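Local coordinates for bartonella effector protein (Bep) substrate of VirB T4SS (Bartonella rochalimae ATCC BAA-1498, PDB 4YK1) that is a secreted effector whose crystallised BID domain belongs to substrates of the VirB type IV secretion system, and whose full-length form probably transfers AMP to target proteins, at residues E22-K27 and C125-E130; Q57-I62 and F114-K119; A64-G69 and D118-I123. All blocks are in the same frame, centred on the assembly; numbering follows the deposited sequence. Where two conformers were deposited one is given.

Interaction 1 of 3, residues E22-K27 and C125-E130; sequences EEVIEK and CTIMRE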
ATOM      1  N   GLU A  22      14.695   4.802  -0.817  1.00 59.19           N
ATOM      2  CA  GLU A  22      14.138   5.894  -0.022  1.00 64.36           C
ATOM      3  C   GLU A  22      13.422   6.924  -0.891  1.00 62.48           C
ATOM      4  O   GLU A  22      12.447   7.540  -0.451  1.00 60.20           O
ATOM      5  CB  GLU A  22      15.229   6.596   0.790  1.00 80.68           C
ATOM      6  CG  GLU A  22      16.032   5.684   1.693  1.00 91.92           C
ATOM      7  CD  GLU A  22      17.299   5.186   1.029  1.00101.77           C
ATOM      8  OE1 GLU A  22      17.210   4.275   0.176  1.00 99.82           O
ATOM      9  OE2 GLU A  22      18.383   5.711   1.363  1.00108.94           O
ATOM     10  N   GLU A  23      13.912   7.121  -2.115  1.00 58.52           N
ATOM     11  CA  GLU A  23      13.277   8.066  -3.033  1.00 57.07           C
ATOM     12  C   GLU A  23      11.947   7.514  -3.533  1.00 54.29           C
ATOM     13  O   GLU A  23      10.981   8.252  -3.721  1.00 55.73           O
ATOM     14  CB  GLU A  23      14.184   8.388  -4.224  1.00 61.18           C
ATOM     15  CG  GLU A  23      13.582   9.430  -5.169  1.00 68.72           C
ATOM     16  CD  GLU A  23      14.371   9.606  -6.463  1.00 83.41           C
ATOM     17  OE1 GLU A  23      15.584   9.294  -6.478  1.00 84.03           O
ATOM     18  OE2 GLU A  23      13.775  10.066  -7.463  1.00 85.30           O
ATOM     19  N   VAL A  24      11.908   6.209  -3.759  1.00 50.84           N
ATOM     20  CA  VAL A  24      10.680   5.559  -4.169  1.00 45.77           C
ATOM     21  C   VAL A  24       9.663   5.682  -3.041  1.00 48.39           C
ATOM     22  O   VAL A  24       8.521   6.092  -3.270  1.00 44.03           O
ATOM     23  CB  VAL A  24      10.932   4.093  -4.544  1.00 46.31           C
ATOM     24  CG1 VAL A  24       9.653   3.445  -5.052  1.00 40.94           C
ATOM     25  CG2 VAL A  24      12.053   4.004  -5.595  1.00 49.50           C
ATOM     26  N   ILE A  25      10.091   5.350  -1.822  1.00 47.61           N
ATOM     27  CA  ILE A  25       9.207   5.391  -0.660  1.00 45.79           C
ATOM     28  C   ILE A  25       8.683   6.798  -0.453  1.00 48.12           C
ATOM     29  O   ILE A  25       7.501   6.990  -0.175  1.00 45.70           O
ATOM     30  CB  ILE A  25       9.915   4.887   0.612  1.00 49.12           C
ATOM     31  CG1 ILE A  25      10.193   3.393   0.509  1.00 48.46           C
ATOM     32  CG2 ILE A  25       9.061   5.152   1.837  1.00 50.53           C
ATOM     33  CD1 ILE A  25       8.941   2.575   0.306  1.00 47.79           C
ATOM     34  N   GLU A  26       9.564   7.783  -0.602  1.00 45.48           N
ATOM     35  CA  GLU A  26       9.181   9.174  -0.401  1.00 49.81           C
ATOM     36  C   GLU A  26       8.095   9.575  -1.397  1.00 52.34           C
ATOM     37  O   GLU A  26       7.126  10.246  -1.031  1.00 52.17           O
ATOM     38  CB  GLU A  26      10.400  10.097  -0.527  1.00 51.09           C
ATOM     39  N   LYS A  27       8.251   9.151  -2.650  1.00 43.48           N
ATOM     40  CA  LYS A  27       7.254   9.433  -3.680  1.00 41.91           C
ATOM     41  C   LYS A  27       5.923   8.746  -3.387  1.00 40.32           C
ATOM     42  O   LYS A  27       4.854   9.318  -3.623  1.00 44.37           O
ATOM     43  CB  LYS A  27       7.752   8.990  -5.053  1.00 45.15           C
ATOM     44  CG  LYS A  27       6.805   9.336  -6.204  1.00 52.73           C
ATOM     45  CD  LYS A  27       7.118  10.715  -6.780  1.00 56.30           C
ATOM     46  CE  LYS A  27       6.343  10.969  -8.066  1.00 61.62           C
ATOM     47  NZ  LYS A  27       6.704  12.281  -8.679  1.00 71.54           N
ATOM     48  N   CYS A 125       6.247   1.626 -10.669  1.00 36.33           N
ATOM     49  CA  CYS A 125       6.559   1.400 -12.081  0.56 36.73           C
ATOM     50  C   CYS A 125       6.834   2.715 -12.795  1.00 33.62           C
ATOM     51  O   CYS A 125       7.789   2.823 -13.565  1.00 37.57           O
ATOM     52  CB  CYS A 125       5.421   0.657 -12.784  0.56 39.59           C
ATOM     53  SG  CYS A 125       5.328  -1.103 -12.399  0.56 44.11           S
ATOM     54  N   THR A 126       5.992   3.712 -12.534  1.00 32.41           N
ATOM     55  CA  THR A 126       6.162   5.047 -13.106  1.00 34.35           C
ATOM     56  C   THR A 126       7.503   5.657 -12.698  1.00 40.37           C
ATOM     57  O   THR A 126       8.204   6.229 -13.530  1.00 34.28           O
ATOM     58  CB  THR A 126       5.006   5.977 -12.687  1.00 36.89           C
ATOM     59  OG1 THR A 126       3.777   5.462 -13.217  1.00 35.00           O
ATOM     60  CG2 THR A 126       5.219   7.391 -13.219  1.00 39.63           C
ATOM     61  N   ILE A 127       7.871   5.523 -11.424  1.00 40.41           N
ATOM     62  CA  ILE A 127       9.141   6.064 -10.937  1.00 34.36           C
ATOM     63  C   ILE A 127      10.312   5.430 -11.656  1.00 35.15           C
ATOM     64  O   ILE A 127      11.221   6.131 -12.094  1.00 36.17           O
ATOM     65  CB  ILE A 127       9.304   5.872  -9.427  1.00 44.91           C
ATOM     66  CG1 ILE A 127       8.281   6.704  -8.671  1.00 48.90           C
ATOM     67  CG2 ILE A 127      10.687   6.314  -8.988  1.00 52.89           C
ATOM     68  CD1 ILE A 127       8.167   6.278  -7.227  1.00 54.68           C
HETATM   69  N   MSE A 128      10.290   4.103 -11.772  1.00 37.20           N
HETATM   70  CA  MSE A 128      11.369   3.379 -12.434  1.00 39.16           C
HETATM   71  C   MSE A 128      11.479   3.757 -13.913  1.00 40.50           C
HETATM   72  O   MSE A 128      12.582   3.941 -14.430  1.00 37.23           O
HETATM   73  CB  MSE A 128      11.167   1.871 -12.298  1.00 32.48           C
ATOM     74  N   ARG A 129      10.337   3.875 -14.587  1.00 36.76           N
ATOM     75  CA  ARG A 129      10.325   4.248 -16.002  1.00 36.54           C
ATOM     76  C   ARG A 129      10.847   5.671 -16.220  1.00 38.28           C
ATOM     77  O   ARG A 129      11.646   5.910 -17.127  1.00 41.96           O
ATOM     78  CB  ARG A 129       8.913   4.110 -16.582  1.00 35.77           C
ATOM     79  N   GLU A 130      10.405   6.617 -15.394  1.00 31.88           N
ATOM     80  CA  GLU A 130      10.880   7.995 -15.516  1.00 37.49           C
ATOM     81  C   GLU A 130      12.378   8.099 -15.239  1.00 38.92           C
ATOM     82  O   GLU A 130      13.076   8.889 -15.865  1.00 35.88           O
ATOM     83  CB  GLU A 130      10.102   8.924 -14.577  1.00 39.58           C
ATOM     84  CG  GLU A 130       8.665   9.177 -15.044  1.00 47.99           C
ATOM     85  CD  GLU A 130       7.845  10.006 -14.070  1.00 59.70           C
ATOM     86  OE1 GLU A 130       8.380  10.400 -13.008  1.00 62.06           O
ATOM     87  OE2 GLU A 130       6.659  10.269 -14.377  1.00 67.27           O
TER
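Ile127 reaches across from helix 97-140 to helix 21-30, where its CD1 methyl is taken up by Val24 and Lys27. The contact is apolar. CD1 lies 3.5 Å from CB of Lys27 and equally near its CG, while CG1 of Val24 approaches the same methyl at 3.9 Å. The isoleucine is extended, chi2 165°, which carries CD1 clear of its own helix; one terminal methyl therefore does most of the touching, meeting valine and lysine carbons in turn. Only the aliphatic base of Lys27 takes part. It runs past Ile127 in the opposite direction, and a bend at chi2, 90°, takes the outer part of the chain away from the Ile127 methyl, on the side of Glu130.

The charged ends contribute little. NZ of Lys27 stands 5.0 Å from OE1 of Glu130, too far for a salt bridge, although the opposite charges may attract weakly.

Further side chains extend the packing: Leu19, in the loop before helix 21-30, touches both Val24 and Ile127, and Lys27 also meets Ile123 one turn earlier on the long helix. Helix 21-30 thus lies against the C-terminal half of helix 97-140.

Interaction 2 of 3, residues Q57-I62 and F114-K119; sequences QDISHI and FNYADK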
ATOM      1  N   GLN A  57       2.457  -1.795  10.114  1.00 31.40           N
ATOM      2  CA  GLN A  57       3.578  -2.597   9.622  1.00 38.90           C
ATOM      3  C   GLN A  57       3.309  -3.165   8.226  1.00 38.48           C
ATOM      4  O   GLN A  57       4.195  -3.203   7.371  1.00 35.14           O
ATOM      5  CB  GLN A  57       3.873  -3.731  10.606  1.00 39.49           C
ATOM      6  CG  GLN A  57       5.273  -4.252  10.537  1.00 58.49           C
ATOM      7  CD  GLN A  57       5.626  -5.099  11.731  1.00 65.01           C
ATOM      8  OE1 GLN A  57       4.749  -5.623  12.414  1.00 62.75           O
ATOM      9  NE2 GLN A  57       6.918  -5.227  12.001  1.00 73.41           N
ATOM     10  N   ASP A  58       2.080  -3.606   7.994  1.00 31.13           N
ATOM     11  CA  ASP A  58       1.702  -4.108   6.674  1.00 28.84           C
ATOM     12  C   ASP A  58       1.824  -3.050   5.568  1.00 27.32           C
ATOM     13  O   ASP A  58       2.209  -3.358   4.444  1.00 30.58           O
ATOM     14  CB  ASP A  58       0.272  -4.628   6.707  1.00 26.00           C
ATOM     15  CG  ASP A  58       0.057  -5.631   7.815  1.00 38.92           C
ATOM     16  OD1 ASP A  58       0.502  -6.772   7.655  1.00 35.97           O
ATOM     17  OD2 ASP A  58      -0.521  -5.265   8.858  1.00 59.03           O
ATOM     18  N   ILE A  59       1.454  -1.815   5.879  1.00 28.86           N
ATOM     19  CA  ILE A  59       1.513  -0.736   4.891  1.00 31.57           C
ATOM     20  C   ILE A  59       2.966  -0.499   4.457  1.00 29.03           C
ATOM     21  O   ILE A  59       3.258  -0.310   3.262  1.00 29.05           O
ATOM     22  CB  ILE A  59       0.875   0.546   5.456  1.00 32.35           C
ATOM     23  CG1 ILE A  59      -0.622   0.321   5.683  1.00 36.50           C
ATOM     24  CG2 ILE A  59       1.113   1.733   4.523  1.00 32.40           C
ATOM     25  CD1 ILE A  59      -1.382   0.038   4.380  1.00 37.56           C
ATOM     26  N   SER A  60       3.875  -0.501   5.429  1.00 30.44           N
ATOM     27  CA  SER A  60       5.303  -0.353   5.123  1.00 32.12           C
ATOM     28  C   SER A  60       5.802  -1.449   4.189  1.00 36.04           C
ATOM     29  O   SER A  60       6.565  -1.178   3.269  1.00 37.15           O
ATOM     30  CB  SER A  60       6.134  -0.360   6.402  1.00 42.26           C
ATOM     31  OG  SER A  60       5.674   0.644   7.278  1.00 51.95           O
ATOM     32  N   HIS A  61       5.362  -2.685   4.417  1.00 34.52           N
ATOM     33  CA  HIS A  61       5.785  -3.795   3.565  1.00 40.74           C
ATOM     34  C   HIS A  61       5.152  -3.715   2.175  1.00 38.39           C
ATOM     35  O   HIS A  61       5.785  -4.039   1.174  1.00 38.93           O
ATOM     36  CB  HIS A  61       5.436  -5.130   4.215  1.00 44.33           C
ATOM     37  N   ILE A  62       3.897  -3.292   2.112  1.00 31.92           N
ATOM     38  CA  ILE A  62       3.230  -3.136   0.829  1.00 28.16           C
ATOM     39  C   ILE A  62       3.897  -2.019   0.018  1.00 36.05           C
ATOM     40  O   ILE A  62       4.060  -2.139  -1.197  1.00 37.57           O
ATOM     41  CB  ILE A  62       1.745  -2.872   1.025  1.00 28.80           C
ATOM     42  CG1 ILE A  62       1.072  -4.136   1.576  1.00 32.53           C
ATOM     43  CG2 ILE A  62       1.090  -2.458  -0.274  1.00 30.37           C
ATOM     44  CD1 ILE A  62      -0.270  -3.868   2.199  1.00 25.12           C
ATOM     45  N   PHE A 114      -6.448  -3.935  -1.243  1.00 22.34           N
ATOM     46  CA  PHE A 114      -6.165  -4.366  -2.613  1.00 23.12           C
ATOM     47  C   PHE A 114      -5.953  -3.146  -3.511  1.00 24.06           C
ATOM     48  O   PHE A 114      -5.013  -3.096  -4.308  1.00 25.55           O
ATOM     49  CB  PHE A 114      -7.289  -5.231  -3.186  1.00 24.03           C
ATOM     50  CG  PHE A 114      -6.970  -5.768  -4.550  1.00 25.30           C
ATOM     51  CD1 PHE A 114      -6.255  -6.948  -4.690  1.00 26.40           C
ATOM     52  CD2 PHE A 114      -7.336  -5.062  -5.696  1.00 26.14           C
ATOM     53  CE1 PHE A 114      -5.931  -7.434  -5.949  1.00 33.61           C
ATOM     54  CE2 PHE A 114      -7.004  -5.536  -6.961  1.00 30.44           C
ATOM     55  CZ  PHE A 114      -6.304  -6.723  -7.090  1.00 34.36           C
ATOM     56  N   ASN A 115      -6.836  -2.163  -3.396  1.00 23.19           N
ATOM     57  CA  ASN A 115      -6.720  -0.971  -4.245  1.00 30.89           C
ATOM     58  C   ASN A 115      -5.470  -0.153  -3.922  1.00 27.38           C
ATOM     59  O   ASN A 115      -4.825   0.395  -4.820  1.00 27.57           O
ATOM     60  CB  ASN A 115      -7.968  -0.099  -4.115  1.00 29.41           C
ATOM     61  CG  ASN A 115      -9.181  -0.752  -4.726  1.00 29.01           C
ATOM     62  OD1 ASN A 115      -9.055  -1.706  -5.497  1.00 27.95           O
ATOM     63  ND2 ASN A 115     -10.361  -0.240  -4.408  1.00 29.69           N
ATOM     64  N   TYR A 116      -5.140  -0.067  -2.636  1.00 25.80           N
ATOM     65  CA  TYR A 116      -3.933   0.613  -2.188  1.00 24.41           C
ATOM     66  C   TYR A 116      -2.700  -0.020  -2.832  1.00 30.73           C
ATOM     67  O   TYR A 116      -1.815   0.684  -3.329  1.00 28.82           O
ATOM     68  CB  TYR A 116      -3.825   0.570  -0.655  1.00 21.97           C
ATOM     69  CG  TYR A 116      -2.597   1.276  -0.100  1.00 34.42           C
ATOM     70  CD1 TYR A 116      -1.367   0.624  -0.027  1.00 30.51           C
ATOM     71  CD2 TYR A 116      -2.670   2.597   0.355  1.00 28.76           C
ATOM     72  CE1 TYR A 116      -0.245   1.260   0.480  1.00 26.65           C
ATOM     73  CE2 TYR A 116      -1.544   3.246   0.867  1.00 30.18           C
ATOM     74  CZ  TYR A 116      -0.337   2.571   0.911  1.00 28.68           C
ATOM     75  OH  TYR A 116       0.784   3.183   1.413  1.00 32.96           O
ATOM     76  N   ALA A 117      -2.633  -1.346  -2.815  1.00 24.10           N
ATOM     77  CA  ALA A 117      -1.473  -2.045  -3.370  1.00 24.73           C
ATOM     78  C   ALA A 117      -1.346  -1.811  -4.868  1.00 27.92           C
ATOM     79  O   ALA A 117      -0.239  -1.732  -5.385  1.00 29.56           O
ATOM     80  CB  ALA A 117      -1.550  -3.543  -3.084  1.00 25.83           C
ATOM     81  N   ASP A 118      -2.476  -1.733  -5.571  1.00 25.81           N
ATOM     82  CA  ASP A 118      -2.451  -1.439  -7.013  1.00 30.79           C
ATOM     83  C   ASP A 118      -1.867  -0.051  -7.280  1.00 28.08           C
ATOM     84  O   ASP A 118      -1.116   0.143  -8.238  1.00 29.83           O
ATOM     85  CB  ASP A 118      -3.855  -1.533  -7.613  1.00 27.88           C
ATOM     86  CG  ASP A 118      -3.895  -1.145  -9.092  1.00 41.90           C
ATOM     87  OD1 ASP A 118      -3.698  -2.044  -9.929  1.00 31.10           O
ATOM     88  OD2 ASP A 118      -4.124   0.048  -9.416  1.00 44.41           O
ATOM     89  N   LYS A 119      -2.231   0.919  -6.443  1.00 28.25           N
ATOM     90  CA  LYS A 119      -1.718   2.280  -6.596  1.00 27.56           C
ATOM     91  C   LYS A 119      -0.213   2.293  -6.373  1.00 32.26           C
ATOM     92  O   LYS A 119       0.528   2.901  -7.143  1.00 31.37           O
ATOM     93  CB  LYS A 119      -2.392   3.259  -5.621  1.00 37.23           C
ATOM     94  CG  LYS A 119      -3.882   3.497  -5.863  1.00 47.61           C
ATOM     95  CD  LYS A 119      -4.496   4.385  -4.763  1.00 55.09           C
ATOM     96  CE  LYS A 119      -6.030   4.405  -4.811  1.00 60.15           C
ATOM     97  NZ  LYS A 119      -6.632   3.551  -3.726  1.00 60.48           N
TER
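Tyr116 extends its ring from helix 97-140 toward helix 56-64, where Ile59 and Ile62 receive it in different ways. With CG anti to the backbone N (chi1 -179°), the ring leaves its helix and projects toward the other.

The apolar contacts use both isoleucines. CD1 of Ile59 sits over one face of the ring, 4.2 Å above its plane and displaced toward the rim, while CG2 of the same residue touches the phenol end, 3.4 Å from OH of Tyr116. The two side chains cross at about a right angle. Ile62 comes to the ring edge instead: its CG2 lies in the ring plane, 3.9 Å from CD1 of Tyr116. That methyl also meets CB of Ala117 at 4.0 Å, so one branch of Ile62 fills the angle between the tyrosine ring and the neighbouring alanine. A methyl at the face and another at the edge probably restrict how the ring can turn.

The polar element is the phenol oxygen. Tyr116 OH is hydrogen-bonded to OD1 of Asn63, the residue following Ile62, which gives the buried phenol a polar partner among mainly apolar neighbours. Ile34 and Ser37 of helix 32-49 pack against Tyr116 as well, making the ring a meeting point of three helices.

The short helical segments run in broadly the same direction, their axes 10.9 Å apart at closest approach and inclined at -33°. The CA atoms of Ile62 and Ala117 approach to 6.4 Å, the small alanine letting the backbones draw together here. Large aliphatic and aromatic side chains filling the space between inclined helices are characteristic of the interior of a helical bundle, and the BID domain is a four-helix bundle topped with a hook.

Interaction 3 of 3, residues A64-G69 and D118-I123; sequences ANPKMG and DKVSNI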
ATOM      1  N   ALA A  64       6.884  -1.328  -0.001  1.00 35.51           N
ATOM      2  CA  ALA A  64       8.108  -1.898  -0.546  1.00 39.91           C
ATOM      3  C   ALA A  64       7.798  -3.038  -1.519  1.00 43.03           C
ATOM      4  O   ALA A  64       8.559  -3.281  -2.452  1.00 48.38           O
ATOM      5  CB  ALA A  64       9.019  -2.378   0.573  1.00 41.51           C
ATOM      6  N   ASN A  65       6.675  -3.720  -1.309  1.00 37.67           N
ATOM      7  CA  ASN A  65       6.326  -4.883  -2.114  1.00 38.19           C
ATOM      8  C   ASN A  65       4.818  -5.021  -2.256  1.00 36.50           C
ATOM      9  O   ASN A  65       4.168  -5.740  -1.490  1.00 37.29           O
ATOM     10  CB  ASN A  65       6.915  -6.161  -1.510  1.00 53.18           C
ATOM     11  CG  ASN A  65       6.546  -7.407  -2.307  1.00 68.35           C
ATOM     12  OD1 ASN A  65       6.183  -7.317  -3.482  1.00 77.56           O
ATOM     13  ND2 ASN A  65       6.643  -8.575  -1.673  1.00 62.65           N
ATOM     14  N   PRO A  66       4.255  -4.351  -3.269  1.00 40.71           N
ATOM     15  CA  PRO A  66       2.808  -4.264  -3.495  1.00 38.78           C
ATOM     16  C   PRO A  66       2.136  -5.624  -3.592  1.00 38.42           C
ATOM     17  O   PRO A  66       0.965  -5.744  -3.231  1.00 35.82           O
ATOM     18  CB  PRO A  66       2.705  -3.518  -4.830  1.00 47.71           C
ATOM     19  CG  PRO A  66       3.991  -2.808  -4.982  1.00 42.75           C
ATOM     20  CD  PRO A  66       5.024  -3.643  -4.305  1.00 44.38           C
ATOM     21  N   LYS A  67       2.870  -6.636  -4.049  1.00 44.84           N
ATOM     22  CA  LYS A  67       2.317  -7.986  -4.195  1.00 40.29           C
ATOM     23  C   LYS A  67       1.747  -8.530  -2.900  1.00 43.08           C
ATOM     24  O   LYS A  67       0.752  -9.256  -2.906  1.00 53.67           O
ATOM     25  CB  LYS A  67       3.391  -8.940  -4.739  1.00 55.71           C
HETATM   26  N   MSE A  68       2.368  -8.163  -1.780  0.62 40.35           N
HETATM   27  CA  MSE A  68       1.904  -8.586  -0.456  0.62 38.31           C
HETATM   28  C   MSE A  68       0.555  -7.971  -0.085  0.62 36.77           C
HETATM   29  O   MSE A  68      -0.110  -8.410   0.861  0.62 30.85           O
HETATM   30  CB  MSE A  68       2.948  -8.231   0.611  0.62 46.68           C
HETATM   31  CG  MSE A  68       3.753  -9.426   1.116  0.62 61.32           C
HETATM   32 SE   MSE A  68       5.421  -8.934   2.021  0.62 98.43          SE
HETATM   33  CE  MSE A  68       6.656 -10.120   1.091  0.62 99.94           C
ATOM     34  N   GLY A  69       0.145  -6.949  -0.828  1.00 35.33           N
ATOM     35  CA  GLY A  69      -1.152  -6.330  -0.592  1.00 32.39           C
ATOM     36  C   GLY A  69      -2.296  -7.221  -1.059  1.00 29.94           C
ATOM     37  O   GLY A  69      -3.346  -7.280  -0.417  1.00 30.99           O
ATOM     38  N   ASP A 118      -2.476  -1.733  -5.571  1.00 25.81           N
ATOM     39  CA  ASP A 118      -2.451  -1.439  -7.013  1.00 30.79           C
ATOM     40  C   ASP A 118      -1.867  -0.051  -7.280  1.00 28.08           C
ATOM     41  O   ASP A 118      -1.116   0.143  -8.238  1.00 29.83           O
ATOM     42  CB  ASP A 118      -3.855  -1.533  -7.613  1.00 27.88           C
ATOM     43  CG  ASP A 118      -3.895  -1.145  -9.092  1.00 41.90           C
ATOM     44  OD1 ASP A 118      -3.698  -2.044  -9.929  1.00 31.10           O
ATOM     45  OD2 ASP A 118      -4.124   0.048  -9.416  1.00 44.41           O
ATOM     46  N   LYS A 119      -2.231   0.919  -6.443  1.00 28.25           N
ATOM     47  CA  LYS A 119      -1.718   2.280  -6.596  1.00 27.56           C
ATOM     48  C   LYS A 119      -0.213   2.293  -6.373  1.00 32.26           C
ATOM     49  O   LYS A 119       0.528   2.901  -7.143  1.00 31.37           O
ATOM     50  CB  LYS A 119      -2.392   3.259  -5.621  1.00 37.23           C
ATOM     51  CG  LYS A 119      -3.882   3.497  -5.863  1.00 47.61           C
ATOM     52  CD  LYS A 119      -4.496   4.385  -4.763  1.00 55.09           C
ATOM     53  CE  LYS A 119      -6.030   4.405  -4.811  1.00 60.15           C
ATOM     54  NZ  LYS A 119      -6.632   3.551  -3.726  1.00 60.48           N
ATOM     55  N   VAL A 120       0.237   1.630  -5.308  1.00 27.19           N
ATOM     56  CA  VAL A 120       1.664   1.542  -5.022  1.00 26.81           C
ATOM     57  C   VAL A 120       2.425   0.949  -6.212  1.00 35.38           C
ATOM     58  O   VAL A 120       3.462   1.464  -6.614  1.00 34.17           O
ATOM     59  CB  VAL A 120       1.931   0.713  -3.767  1.00 33.47           C
ATOM     60  CG1 VAL A 120       3.424   0.433  -3.645  1.00 33.88           C
ATOM     61  CG2 VAL A 120       1.424   1.456  -2.531  1.00 35.41           C
ATOM     62  N   SER A 121       1.903  -0.146  -6.753  1.00 29.41           N
ATOM     63  CA  SER A 121       2.505  -0.827  -7.883  1.00 32.06           C
ATOM     64  C   SER A 121       2.692   0.103  -9.084  1.00 32.13           C
ATOM     65  O   SER A 121       3.754   0.124  -9.704  1.00 34.94           O
ATOM     66  CB  SER A 121       1.644  -2.023  -8.284  1.00 36.51           C
ATOM     67  OG  SER A 121       2.305  -2.782  -9.274  1.00 52.49           O
ATOM     68  N   ASN A 122       1.666   0.883  -9.397  1.00 31.33           N
ATOM     69  CA  ASN A 122       1.756   1.834 -10.500  1.00 34.93           C
ATOM     70  C   ASN A 122       2.755   2.957 -10.227  1.00 38.37           C
ATOM     71  O   ASN A 122       3.461   3.378 -11.129  1.00 33.88           O
ATOM     72  CB  ASN A 122       0.383   2.428 -10.794  1.00 35.99           C
ATOM     73  CG  ASN A 122      -0.539   1.424 -11.439  1.00 39.96           C
ATOM     74  OD1 ASN A 122      -0.101   0.590 -12.224  1.00 46.97           O
ATOM     75  ND2 ASN A 122      -1.810   1.480 -11.095  1.00 43.37           N
ATOM     76  N   ILE A 123       2.799   3.447  -8.993  1.00 30.55           N
ATOM     77  CA  ILE A 123       3.728   4.512  -8.622  1.00 35.07           C
ATOM     78  C   ILE A 123       5.162   4.031  -8.787  1.00 33.93           C
ATOM     79  O   ILE A 123       6.007   4.719  -9.374  1.00 34.08           O
ATOM     80  CB  ILE A 123       3.487   4.989  -7.181  1.00 40.06           C
ATOM     81  CG1 ILE A 123       2.152   5.717  -7.081  1.00 41.26           C
ATOM     82  CG2 ILE A 123       4.594   5.933  -6.741  1.00 39.72           C
ATOM     83  CD1 ILE A 123       1.785   6.087  -5.681  1.00 39.80           C
TER
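Pro66 presses its ring against Val120 and Ser121 of helix 97-140, at the corner where helix 56-64 has ended and helix 67-78 is about to begin. From CA the ring heads toward the long helix. CB is the first side-chain atom to arrive: it lies 3.9 Å from CB of Ser121 and 4.0 Å from that residue's backbone N. CG, the outermost corner of the ring, goes further and makes the closest approach, 3.6 Å to CG1 of Val120. It also rests 3.8 Å from CA of Ser121, and so touches the helix surface itself as well as a side chain. The proline and valine cross at about a right angle.

On the other side, Val120 offers one of its two methyls. Its chi1 of 170° sets CG1 anti to the backbone N and against the proline ring. Val120 also packs on Ile28 of helix 21-30 and Ile34 of helix 32-49, which makes this valine a junction between the turn and two further helices. Ser121 contributes its CB and backbone atoms to the contact.

The turn has its own internal bonds. Asn65, the first residue to leave helical geometry after helix 56-64, accepts a weak capping bond at OD1 from N of Lys67, 3.4 Å long. Backbone bonds from Met68 N to Asn65 O and from Gly69 N to Pro66 O, each spanning three residues, tighten the turn that leads into helix 67-78.

The chemistry is therefore that of close hydrocarbon packing, with polar bonding kept within the turn. Proline suits such a place: its ring restricts phi, here -55°, near the helical value, its nitrogen has no N-H needing an acceptor, and its CB and CG give a compact apolar surface against the long helix.

All three interactions use helix 97-140, in the order 2, 3, 1 along its length, the first two overlapping at Asp118 and Lys119. Interaction 2 lies near the centre of the chain, and every touching residue is buried; it alone has an aromatic ring and a buried phenol. Interaction 3, about 6 Å away between centres, is partly buried and joins a turn rather than a helix to the long helix; it meets interaction 2 where CB of Ala117 lies 3.3 Å from O of Pro66. Interaction 1 is farther out, its centre about 14 Å from that of the chain, and mixes buried aliphatic residues with an exposed lysine. It adjoins interaction 3 but not interaction 2.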